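PDB 6SMF: 3-dehydroquinate dehydratase from Zymomonas mobilis subsp. mobilis, which probably catalyses the trans-dehydration of 3-dehydroquinate to 3-dehydroshikimate, a step on the way to chorismate, and assembles as a dodecamer. Local coordinates for residues 79-84 / 106-111; 9-14 / 68-73; 91-96 / 124-129; 46-51 / 142-147. All blocks are in the same frame, centred on the assembly; numbering follows the deposited sequence. Where two conformers were deposited one is given.

Interaction 1: 79-84 / 106-111. With FLC (citrate anion), chain E.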
loop_
_atom_site.group_PDB
_atom_site.type_symbol
_atom_site.label_atom_id
_atom_site.label_comp_id
_atom_site.label_asym_id
_atom_site.label_seq_id
_atom_site.Cartn_x
_atom_site.Cartn_y
_atom_site.Cartn_z
ATOM N N ILE A 79 8.103 34.178 -0.540
ATOM C CA ILE A 79 9.133 33.119 -0.536
ATOM C C ILE A 79 8.864 32.362 0.754
ATOM O O ILE A 79 8.827 33.021 1.803
ATOM C CB ILE A 79 10.526 33.743 -0.598
ATOM C CG1 ILE A 79 10.772 34.478 -1.926
ATOM C CG2 ILE A 79 11.574 32.697 -0.315
ATOM C CD1 ILE A 79 11.985 35.448 -1.906
ATOM N N LEU A 80 8.579 31.064 0.655
ATOM C CA LEU A 80 8.094 30.257 1.800
ATOM C C LEU A 80 8.986 29.036 1.971
ATOM O O LEU A 80 9.109 28.250 1.035
ATOM C CB LEU A 80 6.645 29.829 1.554
ATOM C CG LEU A 80 6.058 28.926 2.629
ATOM C CD1 LEU A 80 6.113 29.611 4.002
ATOM C CD2 LEU A 80 4.632 28.526 2.249
ATOM N N ASN A 81 9.618 28.946 3.132
ATOM C CA ASN A 81 10.301 27.739 3.641
ATOM C C ASN A 81 9.497 27.277 4.857
ATOM O O ASN A 81 9.731 27.783 5.945
ATOM C CB ASN A 81 11.767 28.045 3.949
ATOM C CG ASN A 81 12.482 26.769 4.280
ATOM O OD1 ASN A 81 11.804 25.793 4.561
ATOM N ND2 ASN A 81 13.807 26.765 4.252
ATOM N N ALA A 82 8.499 26.430 4.658
ATOM C CA ALA A 82 7.608 25.908 5.719
ATOM C C ALA A 82 8.334 24.871 6.589
ATOM O O ALA A 82 7.722 24.354 7.503
ATOM C CB ALA A 82 6.377 25.322 5.077
ATOM N N ALA A 83 9.598 24.574 6.315
ATOM C CA ALA A 83 10.390 23.536 7.028
ATOM C C ALA A 83 9.543 22.252 7.163
ATOM O O ALA A 83 8.978 21.826 6.115
ATOM C CB ALA A 83 10.873 24.051 8.343
ATOM N N ALA A 84 9.408 21.654 8.360
ATOM C CA ALA A 84 8.733 20.337 8.491
ATOM C C ALA A 84 7.263 20.434 8.076
ATOM O O ALA A 84 6.736 19.428 7.700
ATOM C CB ALA A 84 8.829 19.793 9.885
ATOM N N VAL A 106 11.038 27.402 -0.934
ATOM C CA VAL A 106 12.502 27.400 -0.697
ATOM C C VAL A 106 12.867 26.357 0.365
ATOM O O VAL A 106 12.164 26.247 1.367
ATOM C CB VAL A 106 12.959 28.814 -0.326
ATOM C CG1 VAL A 106 14.244 28.791 0.443
ATOM C CG2 VAL A 106 13.112 29.636 -1.579
ATOM N N HIS A 107 13.940 25.614 0.106
ATOM C CA HIS A 107 14.644 24.766 1.088
ATOM C C HIS A 107 16.150 25.022 0.954
ATOM O O HIS A 107 16.667 25.077 -0.176
ATOM C CB HIS A 107 14.331 23.264 0.921
ATOM C CG HIS A 107 12.869 22.992 0.836
ATOM N ND1 HIS A 107 12.040 23.086 1.927
ATOM C CD2 HIS A 107 12.090 22.658 -0.220
ATOM C CE1 HIS A 107 10.827 22.765 1.557
ATOM N NE2 HIS A 107 10.835 22.513 0.230
ATOM N N LEU A 108 16.811 25.131 2.101
ATOM C CA LEU A 108 18.275 25.129 2.210
ATOM C C LEU A 108 18.820 23.818 1.662
ATOM O O LEU A 108 19.759 23.855 0.859
ATOM C CB LEU A 108 18.633 25.288 3.687
ATOM C CG LEU A 108 18.207 26.589 4.368
ATOM C CD1 LEU A 108 18.251 26.397 5.883
ATOM C CD2 LEU A 108 19.113 27.745 3.932
ATOM N N SER A 109 18.331 22.693 2.186
ATOM C CA SER A 109 18.813 21.343 1.801
ATOM C C SER A 109 17.936 20.869 0.632
ATOM O O SER A 109 16.952 21.573 0.277
ATOM C CB SER A 109 18.744 20.412 2.957
ATOM O OG SER A 109 17.384 20.173 3.268
ATOM N N ASN A 110 18.300 19.755 0.025
ATOM C CA ASN A 110 17.471 19.097 -1.001
ATOM C C ASN A 110 16.636 18.047 -0.277
ATOM O O ASN A 110 17.150 16.994 0.110
ATOM C CB ASN A 110 18.360 18.511 -2.105
ATOM C CG ASN A 110 17.609 17.685 -3.133
ATOM O OD1 ASN A 110 16.376 17.572 -3.096
ATOM N ND2 ASN A 110 18.369 17.102 -4.054
ATOM N N PRO A 111 15.335 18.288 -0.058
ATOM C CA PRO A 111 14.532 17.358 0.727
ATOM C C PRO A 111 14.400 15.974 0.055
ATOM O O PRO A 111 14.220 15.020 0.752
ATOM C CB PRO A 111 13.174 18.044 0.882
ATOM C CG PRO A 111 13.162 19.198 -0.093
ATOM C CD PRO A 111 14.584 19.443 -0.526
HETATM C CAC FLC E . 12.664 20.265 4.891
HETATM C CA FLC E . 13.996 20.980 4.606
HETATM C CB FLC E . 14.084 22.422 5.140
HETATM C CBC FLC E . 15.363 23.135 4.704
HETATM C CG FLC E . 14.052 22.473 6.677
HETATM C CGC FLC E . 15.375 22.502 7.442
HETATM O OA1 FLC E . 12.283 20.191 6.106
HETATM O OA2 FLC E . 11.996 19.800 3.914
HETATM O OB1 FLC E . 15.338 24.300 4.708
HETATM O OB2 FLC E . 16.254 22.517 4.349
HETATM O OG1 FLC E . 15.442 23.245 8.482
HETATM O OG2 FLC E . 16.271 21.696 7.124
HETATM O OHB FLC E . 12.953 23.090 4.587
#
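Val-106 N donates to Leu-80 O at 2.9 Å, joining the C-terminal ends of parallel strands 77-81 and 103-107 within a beta-alpha-beta unit. The CG2 methyls of Ile-79 and Val-106 meet at 3.7 Å, on the side where helix 136-147 lies. Beyond the bond, both strands open into loops around a citrate, probably taken from the crystallisation liquor. CG of Asn-81 is anti to the backbone N (chi1 -172°), which carries the amide alongside Val-106 O to the ligand. Its ND2 gives a nearly straight bond to citrate OB1 (2.9 Å, 174°) and is also bonded to the Tyr-139 hydroxyl. Its OD1 accepts from the citrate hydroxyl OHB at 2.9 Å and from Ala-83 N at 3.1 Å, the latter forming an Asx turn. His-107 meets OHB with its ring edge, ND1 donating at 2.8 Å. The far nitrogen, NE2, is bonded to Glu-105. The citrate hydroxyl therefore accepts from His-107 and donates to Asn-81, while Asn-81 ND2, the backbone N-H groups of Leu-108 and Ser-109 and the Ser-109 hydroxyl hold one carboxylate. This is consistent with the predicted substrate-binding and proton-donor roles of these residues.

Interaction 2: 9-14 / 68-73; sequences TIFILN and QEAQAV
Thr-9 starts the contact with a loose touch, its OG1 lying 4.3 Å from Val-73 CG1, just after helix 60-72. Ile-10 points to the other side of the sheet, where helix 136-147 lies. Phe-11 follows and carries most of the packing. With CG placed beside the backbone N (chi1 -81°), the ring is set against Ala-70, which sits over one face. Ala-70 CB is 3.9 Å from the ring centroid and only 12° off the ring normal, a CH-pi contact. Strand 9-14 comes first in the chain but lies second across the five-stranded parallel sheet, between 51-56 and 77-81; the order 2-1-3-4-5 is that of flavodoxin-like folds. Helix 60-72 packs on the Phe-11 side of it. Val-73 CG1 approaches CE1 of the ring obliquely at 4.1 Å. Glu-69 comes in at the ring edge, with OE2 4.2 Å from Phe-11 CZ. Its carboxylate is turned 80° from the ring plane. The same oxygen forms a salt bridge with Arg-55 of strand 51-56, so the charge has its partner beside the apolar ring. Ile-12, like Ile-10, points to the other side. Leu-13 faces the same side as Phe-11 and packs on Val-78 and Leu-80 of the next strand.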
loop_
_atom_site.group_PDB
_atom_site.type_symbol
_atom_site.label_atom_id
_atom_site.label_comp_id
_atom_site.label_asym_id
_atom_site.label_seq_id
_atom_site.Cartn_x
_atom_site.Cartn_y
_atom_site.Cartn_z
ATOM N N THR A 9 6.642 44.933 -2.116
ATOM C CA THR A 9 7.067 44.227 -0.883
ATOM C C THR A 9 6.999 42.705 -1.131
ATOM O O THR A 9 6.057 42.212 -1.782
ATOM C CB THR A 9 6.339 44.770 0.356
ATOM O OG1 THR A 9 5.281 43.859 0.662
ATOM C CG2 THR A 9 5.848 46.200 0.213
ATOM N N ILE A 10 8.024 41.977 -0.700
ATOM C CA ILE A 10 8.078 40.496 -0.847
ATOM C C ILE A 10 8.216 39.885 0.542
ATOM O O ILE A 10 9.266 40.102 1.163
ATOM C CB ILE A 10 9.224 40.088 -1.779
ATOM C CG1 ILE A 10 8.951 40.468 -3.231
ATOM C CG2 ILE A 10 9.497 38.612 -1.672
ATOM C CD1 ILE A 10 10.203 40.403 -4.086
ATOM N N PHE A 11 7.195 39.167 1.000
ATOM C CA PHE A 11 7.224 38.375 2.249
ATOM C C PHE A 11 8.173 37.180 2.056
ATOM O O PHE A 11 8.200 36.520 0.980
ATOM C CB PHE A 11 5.816 37.911 2.607
ATOM C CG PHE A 11 4.975 38.955 3.291
ATOM C CD1 PHE A 11 4.756 40.180 2.700
ATOM C CD2 PHE A 11 4.394 38.704 4.528
ATOM C CE1 PHE A 11 4.006 41.145 3.349
ATOM C CE2 PHE A 11 3.604 39.653 5.153
ATOM C CZ PHE A 11 3.446 40.881 4.575
ATOM N N ILE A 12 8.994 36.946 3.074
ATOM C CA ILE A 12 9.892 35.772 3.162
ATOM C C ILE A 12 9.581 35.128 4.502
ATOM O O ILE A 12 9.864 35.767 5.542
ATOM C CB ILE A 12 11.355 36.192 3.035
ATOM C CG1 ILE A 12 11.596 36.994 1.751
ATOM C CG2 ILE A 12 12.256 34.975 3.135
ATOM C CD1 ILE A 12 13.046 37.399 1.527
ATOM N N LEU A 13 8.963 33.950 4.454
ATOM C CA LEU A 13 8.365 33.303 5.634
ATOM C C LEU A 13 9.108 32.000 5.922
ATOM O O LEU A 13 9.174 31.149 5.031
ATOM C CB LEU A 13 6.884 33.068 5.350
ATOM C CG LEU A 13 6.056 34.305 5.041
ATOM C CD1 LEU A 13 4.608 33.922 4.736
ATOM C CD2 LEU A 13 6.109 35.289 6.191
ATOM N N ASN A 14 9.625 31.879 7.142
ATOM C CA ASN A 14 10.429 30.731 7.614
ATOM C C ASN A 14 9.626 29.988 8.684
ATOM O O ASN A 14 9.088 30.617 9.607
ATOM C CB ASN A 14 11.834 31.167 8.045
ATOM C CG ASN A 14 12.674 31.656 6.876
ATOM O OD1 ASN A 14 12.908 30.908 5.938
ATOM N ND2 ASN A 14 13.104 32.911 6.893
ATOM N N GLN A 68 -1.956 35.030 4.342
ATOM C CA GLN A 68 -3.227 35.770 4.127
ATOM C C GLN A 68 -2.933 37.272 4.202
ATOM O O GLN A 68 -3.537 38.057 3.438
ATOM C CB GLN A 68 -4.283 35.341 5.163
ATOM C CG GLN A 68 -4.657 33.860 5.112
ATOM C CD GLN A 68 -5.715 33.474 6.119
ATOM O OE1 GLN A 68 -6.057 34.252 6.990
ATOM N NE2 GLN A 68 -6.250 32.270 6.009
ATOM N N GLU A 69 -2.059 37.647 5.133
ATOM C CA GLU A 69 -1.625 39.049 5.361
ATOM C C GLU A 69 -0.903 39.549 4.103
ATOM O O GLU A 69 -1.098 40.739 3.733
ATOM C CB GLU A 69 -0.733 39.129 6.601
ATOM C CG GLU A 69 -0.216 40.533 6.931
ATOM C CD GLU A 69 0.761 40.596 8.096
ATOM O OE1 GLU A 69 0.797 39.614 8.918
ATOM O OE2 GLU A 69 1.464 41.629 8.192
ATOM N N ALA A 70 -0.112 38.701 3.449
ATOM C CA ALA A 70 0.568 39.101 2.203
ATOM C C ALA A 70 -0.487 39.415 1.143
ATOM O O ALA A 70 -0.308 40.402 0.426
ATOM C CB ALA A 70 1.522 38.066 1.712
ATOM N N GLN A 71 -1.577 38.657 1.053
ATOM C CA GLN A 71 -2.582 38.997 0.011
ATOM C C GLN A 71 -3.267 40.328 0.341
ATOM O O GLN A 71 -3.541 41.085 -0.609
ATOM C CB GLN A 71 -3.638 37.916 -0.205
ATOM C CG GLN A 71 -4.178 37.961 -1.627
ATOM C CD GLN A 71 -5.517 37.284 -1.707
ATOM O OE1 GLN A 71 -6.238 37.215 -0.706
ATOM N NE2 GLN A 71 -5.862 36.787 -2.888
ATOM N N ALA A 72 -3.513 40.605 1.626
ATOM C CA ALA A 72 -4.291 41.768 2.135
ATOM C C ALA A 72 -3.545 43.070 1.827
ATOM O O ALA A 72 -4.165 44.120 1.705
ATOM C CB ALA A 72 -4.501 41.620 3.621
ATOM N N VAL A 73 -2.231 42.959 1.695
ATOM C CA VAL A 73 -1.234 44.063 1.627
ATOM C C VAL A 73 -0.764 44.178 0.168
ATOM O O VAL A 73 0.135 44.986 -0.113
ATOM C CB VAL A 73 -0.138 43.707 2.654
ATOM C CG1 VAL A 73 1.283 43.924 2.156
ATOM C CG2 VAL A 73 -0.406 44.400 3.993
#

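Interaction 3: 91-96 / 124-129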
loop_
_atom_site.group_PDB
_atom_site.type_symbol
_atom_site.label_atom_id
_atom_site.label_comp_id
_atom_site.label_asym_id
_atom_site.label_seq_id
_atom_site.Cartn_x
_atom_site.Cartn_y
_atom_site.Cartn_z
ATOM N N ALA A 91 -3.270 22.662 5.298
ATOM C CA ALA A 91 -3.824 24.011 5.547
ATOM C C ALA A 91 -2.945 25.044 4.839
ATOM O O ALA A 91 -3.548 26.022 4.295
ATOM C CB ALA A 91 -3.939 24.264 7.027
ATOM N N ILE A 92 -1.605 24.846 4.817
ATOM C CA ILE A 92 -0.707 25.771 4.067
ATOM C C ILE A 92 -0.941 25.614 2.562
ATOM O O ILE A 92 -0.904 26.612 1.846
ATOM C CB ILE A 92 0.754 25.590 4.472
ATOM C CG1 ILE A 92 0.994 26.241 5.835
ATOM C CG2 ILE A 92 1.721 26.154 3.444
ATOM C CD1 ILE A 92 2.251 25.717 6.504
ATOM N N TYR A 93 -1.211 24.388 2.103
ATOM C CA TYR A 93 -1.488 24.102 0.676
ATOM C C TYR A 93 -2.717 24.936 0.283
ATOM O O TYR A 93 -2.694 25.594 -0.758
ATOM C CB TYR A 93 -1.632 22.591 0.462
ATOM C CG TYR A 93 -2.381 22.186 -0.777
ATOM C CD1 TYR A 93 -1.744 21.969 -1.978
ATOM C CD2 TYR A 93 -3.750 22.008 -0.737
ATOM C CE1 TYR A 93 -2.449 21.603 -3.125
ATOM C CE2 TYR A 93 -4.461 21.640 -1.854
ATOM C CZ TYR A 93 -3.829 21.433 -3.058
ATOM O OH TYR A 93 -4.690 21.099 -4.080
ATOM N N ASP A 94 -3.755 24.924 1.118
ATOM C CA ASP A 94 -5.040 25.607 0.822
ATOM C C ASP A 94 -4.833 27.128 0.867
ATOM O O ASP A 94 -5.408 27.821 -0.029
ATOM C CB ASP A 94 -6.119 25.142 1.792
ATOM C CG ASP A 94 -6.856 23.928 1.291
ATOM O OD1 ASP A 94 -6.816 23.677 0.056
ATOM O OD2 ASP A 94 -7.542 23.307 2.102
ATOM N N ALA A 95 -4.054 27.623 1.840
ATOM C CA ALA A 95 -3.721 29.062 1.951
ATOM C C ALA A 95 -3.072 29.548 0.652
ATOM O O ALA A 95 -3.578 30.501 0.069
ATOM C CB ALA A 95 -2.829 29.311 3.131
ATOM N N ILE A 96 -2.050 28.860 0.167
ATOM C CA ILE A 96 -1.350 29.203 -1.104
ATOM C C ILE A 96 -2.355 29.205 -2.253
ATOM O O ILE A 96 -2.427 30.199 -2.991
ATOM C CB ILE A 96 -0.198 28.247 -1.370
ATOM C CG1 ILE A 96 0.860 28.355 -0.289
ATOM C CG2 ILE A 96 0.375 28.493 -2.744
ATOM C CD1 ILE A 96 1.719 27.111 -0.200
ATOM N N GLY A 124 4.847 22.623 -2.383
ATOM C CA GLY A 124 5.197 22.406 -3.797
ATOM C C GLY A 124 3.987 22.075 -4.651
ATOM O O GLY A 124 3.998 22.404 -5.840
ATOM N N GLU A 125 2.992 21.402 -4.084
ATOM C CA GLU A 125 1.781 21.016 -4.844
ATOM C C GLU A 125 0.935 22.263 -5.167
ATOM O O GLU A 125 0.120 22.178 -6.063
ATOM C CB GLU A 125 0.978 19.992 -4.047
ATOM C CG GLU A 125 1.637 18.641 -4.073
ATOM C CD GLU A 125 0.930 17.546 -3.316
ATOM O OE1 GLU A 125 -0.337 17.542 -3.318
ATOM O OE2 GLU A 125 1.649 16.693 -2.755
ATOM N N ALA A 126 1.133 23.377 -4.464
ATOM C CA ALA A 126 0.271 24.578 -4.577
ATOM C C ALA A 126 1.050 25.791 -5.097
ATOM O O ALA A 126 0.412 26.704 -5.616
ATOM C CB ALA A 126 -0.307 24.884 -3.246
ATOM N N ALA A 127 2.379 25.769 -4.971
ATOM C CA ALA A 127 3.248 26.905 -5.265
ATOM C C ALA A 127 3.489 27.013 -6.763
ATOM O O ALA A 127 3.177 26.096 -7.516
ATOM C CB ALA A 127 4.545 26.767 -4.519
ATOM N N LEU A 128 3.988 28.175 -7.156
ATOM C CA LEU A 128 4.380 28.480 -8.528
ATOM C C LEU A 128 5.576 27.596 -8.851
ATOM O O LEU A 128 5.692 27.047 -9.964
ATOM C CB LEU A 128 4.758 29.961 -8.581
ATOM C CG LEU A 128 5.362 30.454 -9.887
ATOM C CD1 LEU A 128 4.312 30.508 -10.979
ATOM C CD2 LEU A 128 5.999 31.827 -9.674
ATOM N N GLY A 129 6.498 27.530 -7.913
ATOM C CA GLY A 129 7.856 27.031 -8.189
ATOM C C GLY A 129 8.577 26.747 -6.896
ATOM O O GLY A 129 8.054 27.182 -5.848
#
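Glu-125 meets Tyr-93 through its CB, which lies 3.9 Å from ring atom CE1. Beyond CG its chain is extended and crosses the tyrosine at about a right angle. The carboxylate thus reaches past the contact to a salt bridge with Lys-120. Ala-126 comes next and fits between Tyr-93 and Ile-96, which are three residues apart on helix 90-98. Its CB touches Tyr-93 CD1 at 3.5 Å, approaching the ring obliquely, and Ile-96 CG2 at 3.7 Å. The same methyl lies 3.5 Å from the backbone oxygen of Tyr-93, so the short helix 122-126 comes close to the main chain of its neighbour. Ile-96 CG2 also reaches over to Ala-126 O, at 3.4 Å, and then to Ala-127 N, 4.0 Å away. The carbonyl of Ala-127 accepts from Asn-110 of a neighbouring subunit. From there the chain runs through Leu-128 toward strand 129-132. No hydrogen bond links the two segments; the contact is apolar, and the polar ends of Tyr-93 and Glu-125 find their partners outside it. Tyr-93 OH is hydrogen-bonded to Glu-115 OE1 of a further subunit, and Asp-94 forms a salt bridge with Arg-118 of that same subunit. Asp-94 and Arg-118 are both predicted substrate-binding positions, so this packed pair of helices lies beside an active site probably shared between subunits.

Interaction 4: 46-51 / 142-147; sequences EKLDVT and ALDAAA
The carboxylate of Asp-144 is the flat side-chain group of this contact, and both methyls of Leu-48 approach its oxygen OD1. CD2 of Leu-48 lies 3.8 Å from OD1, and CD1 is equally near. The two side chains cross at about a right angle. Asp-144 has two conformers, so this touch is doubtful. The firmer part of the contact is aliphatic. Leu-48 CD1 reaches the flank of helix 136-147, 4.0 Å from Leu-143 CG and 4.2 Å from Ala-147 CB. It thus lies against residues one helical turn apart. A chi1 of -178° extends Leu-143 away from its backbone N and brings its end nearer the 46-51 segment. Helices 34-48 and 136-147 lie together on one side of the parallel sheet, and the contact is made where both end. Helix 34-48 closes with a Schellman motif, with Asp-49 at positive phi (69°) and its N bonded back to Glu-46 O. The turn leads the chain into strand 51-56 at one margin of the sheet. Val-50 lies on this link and its CB points to the other helix. Its CG2 is 4.2 Å from Leu-143 CD1, and its CG1 is 4.4 Å from Ala-147 CB. Ile-10 of strand 9-14 touches both Val-50 and Leu-143 from the sheet side. Gln-44, a turn earlier in helix 34-48, packs on Leu-143 and Asp-144.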
loop_
_atom_site.group_PDB
_atom_site.type_symbol
_atom_site.label_atom_id
_atom_site.label_comp_id
_atom_site.label_asym_id
_atom_site.label_seq_id
_atom_site.Cartn_x
_atom_site.Cartn_y
_atom_site.Cartn_z
ATOM N N GLU A 46 17.947 45.757 -1.591
ATOM C CA GLU A 46 18.407 47.122 -1.960
ATOM C C GLU A 46 18.858 47.096 -3.431
ATOM O O GLU A 46 18.311 47.879 -4.206
ATOM C CB GLU A 46 19.506 47.583 -0.999
ATOM C CG GLU A 46 19.254 48.917 -0.316
ATOM C CD GLU A 46 20.220 49.156 0.841
ATOM O OE1 GLU A 46 20.272 48.260 1.719
ATOM O OE2 GLU A 46 20.932 50.213 0.860
ATOM N N LYS A 47 19.758 46.174 -3.826
ATOM C CA LYS A 47 20.249 46.069 -5.233
ATOM C C LYS A 47 19.059 45.902 -6.201
ATOM O O LYS A 47 19.212 46.292 -7.370
ATOM C CB LYS A 47 21.257 44.923 -5.380
ATOM N N LEU A 48 17.920 45.350 -5.742
ATOM C CA LEU A 48 16.797 44.892 -6.619
ATOM C C LEU A 48 15.618 45.882 -6.586
ATOM O O LEU A 48 14.690 45.742 -7.414
ATOM C CB LEU A 48 16.335 43.502 -6.162
ATOM C CG LEU A 48 17.203 42.330 -6.608
ATOM C CD1 LEU A 48 16.647 41.004 -6.078
ATOM C CD2 LEU A 48 17.297 42.286 -8.127
ATOM N N ASP A 49 15.642 46.798 -5.628
ATOM C CA ASP A 49 14.639 47.871 -5.450
ATOM C C ASP A 49 13.290 47.305 -5.005
ATOM O O ASP A 49 12.226 47.701 -5.543
ATOM C CB ASP A 49 14.538 48.742 -6.691
ATOM C CG ASP A 49 14.369 50.180 -6.225
ATOM O OD1 ASP A 49 13.490 50.433 -5.338
ATOM O OD2 ASP A 49 15.175 50.997 -6.643
ATOM N N VAL A 50 13.333 46.433 -3.995
ATOM C CA VAL A 50 12.116 45.830 -3.382
ATOM C C VAL A 50 12.311 45.853 -1.869
ATOM O O VAL A 50 13.482 45.850 -1.442
ATOM C CB VAL A 50 11.876 44.410 -3.924
ATOM C CG1 VAL A 50 11.874 44.376 -5.448
ATOM C CG2 VAL A 50 12.885 43.410 -3.410
ATOM N N THR A 51 11.232 45.966 -1.091
ATOM C CA THR A 51 11.333 45.770 0.373
ATOM C C THR A 51 10.977 44.311 0.622
ATOM O O THR A 51 10.281 43.657 -0.200
ATOM C CB THR A 51 10.592 46.811 1.229
ATOM O OG1 THR A 51 9.341 46.236 1.569
ATOM C CG2 THR A 51 10.456 48.194 0.615
ATOM N N ALA A 142 15.566 32.768 -5.239
ATOM C CA ALA A 142 14.115 32.962 -5.040
ATOM C C ALA A 142 13.832 34.470 -5.090
ATOM O O ALA A 142 12.896 34.874 -5.782
ATOM C CB ALA A 142 13.710 32.316 -3.726
ATOM N N LEU A 143 14.658 35.288 -4.445
ATOM C CA LEU A 143 14.417 36.748 -4.375
ATOM C C LEU A 143 14.620 37.375 -5.772
ATOM O O LEU A 143 13.797 38.271 -6.114
ATOM C CB LEU A 143 15.283 37.379 -3.279
ATOM C CG LEU A 143 15.085 38.888 -3.074
ATOM C CD1 LEU A 143 13.614 39.297 -2.966
ATOM C CD2 LEU A 143 15.853 39.373 -1.850
ATOM N N ASP A 144 15.623 36.933 -6.562
ATOM C CA ASP A 144 15.828 37.409 -7.967
ATOM C C ASP A 144 14.577 37.029 -8.783
ATOM O O ASP A 144 14.020 37.874 -9.459
ATOM C CB ASP A 144 17.070 36.821 -8.660
ATOM C CG ASP A 144 18.433 37.462 -8.388
ATOM O OD1 ASP A 144 18.573 38.709 -8.480
ATOM O OD2 ASP A 144 19.388 36.690 -8.142
ATOM N N ALA A 145 14.142 35.776 -8.703
ATOM C CA ALA A 145 13.029 35.268 -9.540
ATOM C C ALA A 145 11.732 36.045 -9.205
ATOM O O ALA A 145 10.919 36.352 -10.145
ATOM C CB ALA A 145 12.914 33.793 -9.293
ATOM N N ALA A 146 11.569 36.311 -7.895
ATOM C CA ALA A 146 10.413 36.968 -7.246
ATOM C C ALA A 146 10.335 38.436 -7.666
ATOM O O ALA A 146 9.211 38.945 -7.872
ATOM C CB ALA A 146 10.556 36.813 -5.756
ATOM N N ALA A 147 11.484 39.110 -7.754
ATOM C CA ALA A 147 11.585 40.500 -8.242
ATOM C C ALA A 147 11.140 40.567 -9.712
ATOM O O ALA A 147 10.484 41.570 -10.050
ATOM C CB ALA A 147 12.995 41.019 -8.056
#

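In the fold
Interactions 1 and 3 are buried, interaction 2 is partly buried, and interaction 4 lies at the surface. Interaction 1 is the polar one, at the strand ends that hold the ligand; the other three are mainly apolar and have no hydrogen bond between their segments. Interactions 1 and 2 meet in the sheet, where Ile-79 is bonded to Phe-11 and Leu-13. Interactions 2 and 4 meet at strand 9-14: Phe-11 faces one helix layer, while Ile-10 faces the other, bonds to Thr-51 through its backbone and touches Leu-143. Leu-80 connects interaction 1 to Ile-92 and Ile-96 of interaction 3. Interactions 3 and 4 do not touch; their centres are about 21 Å apart.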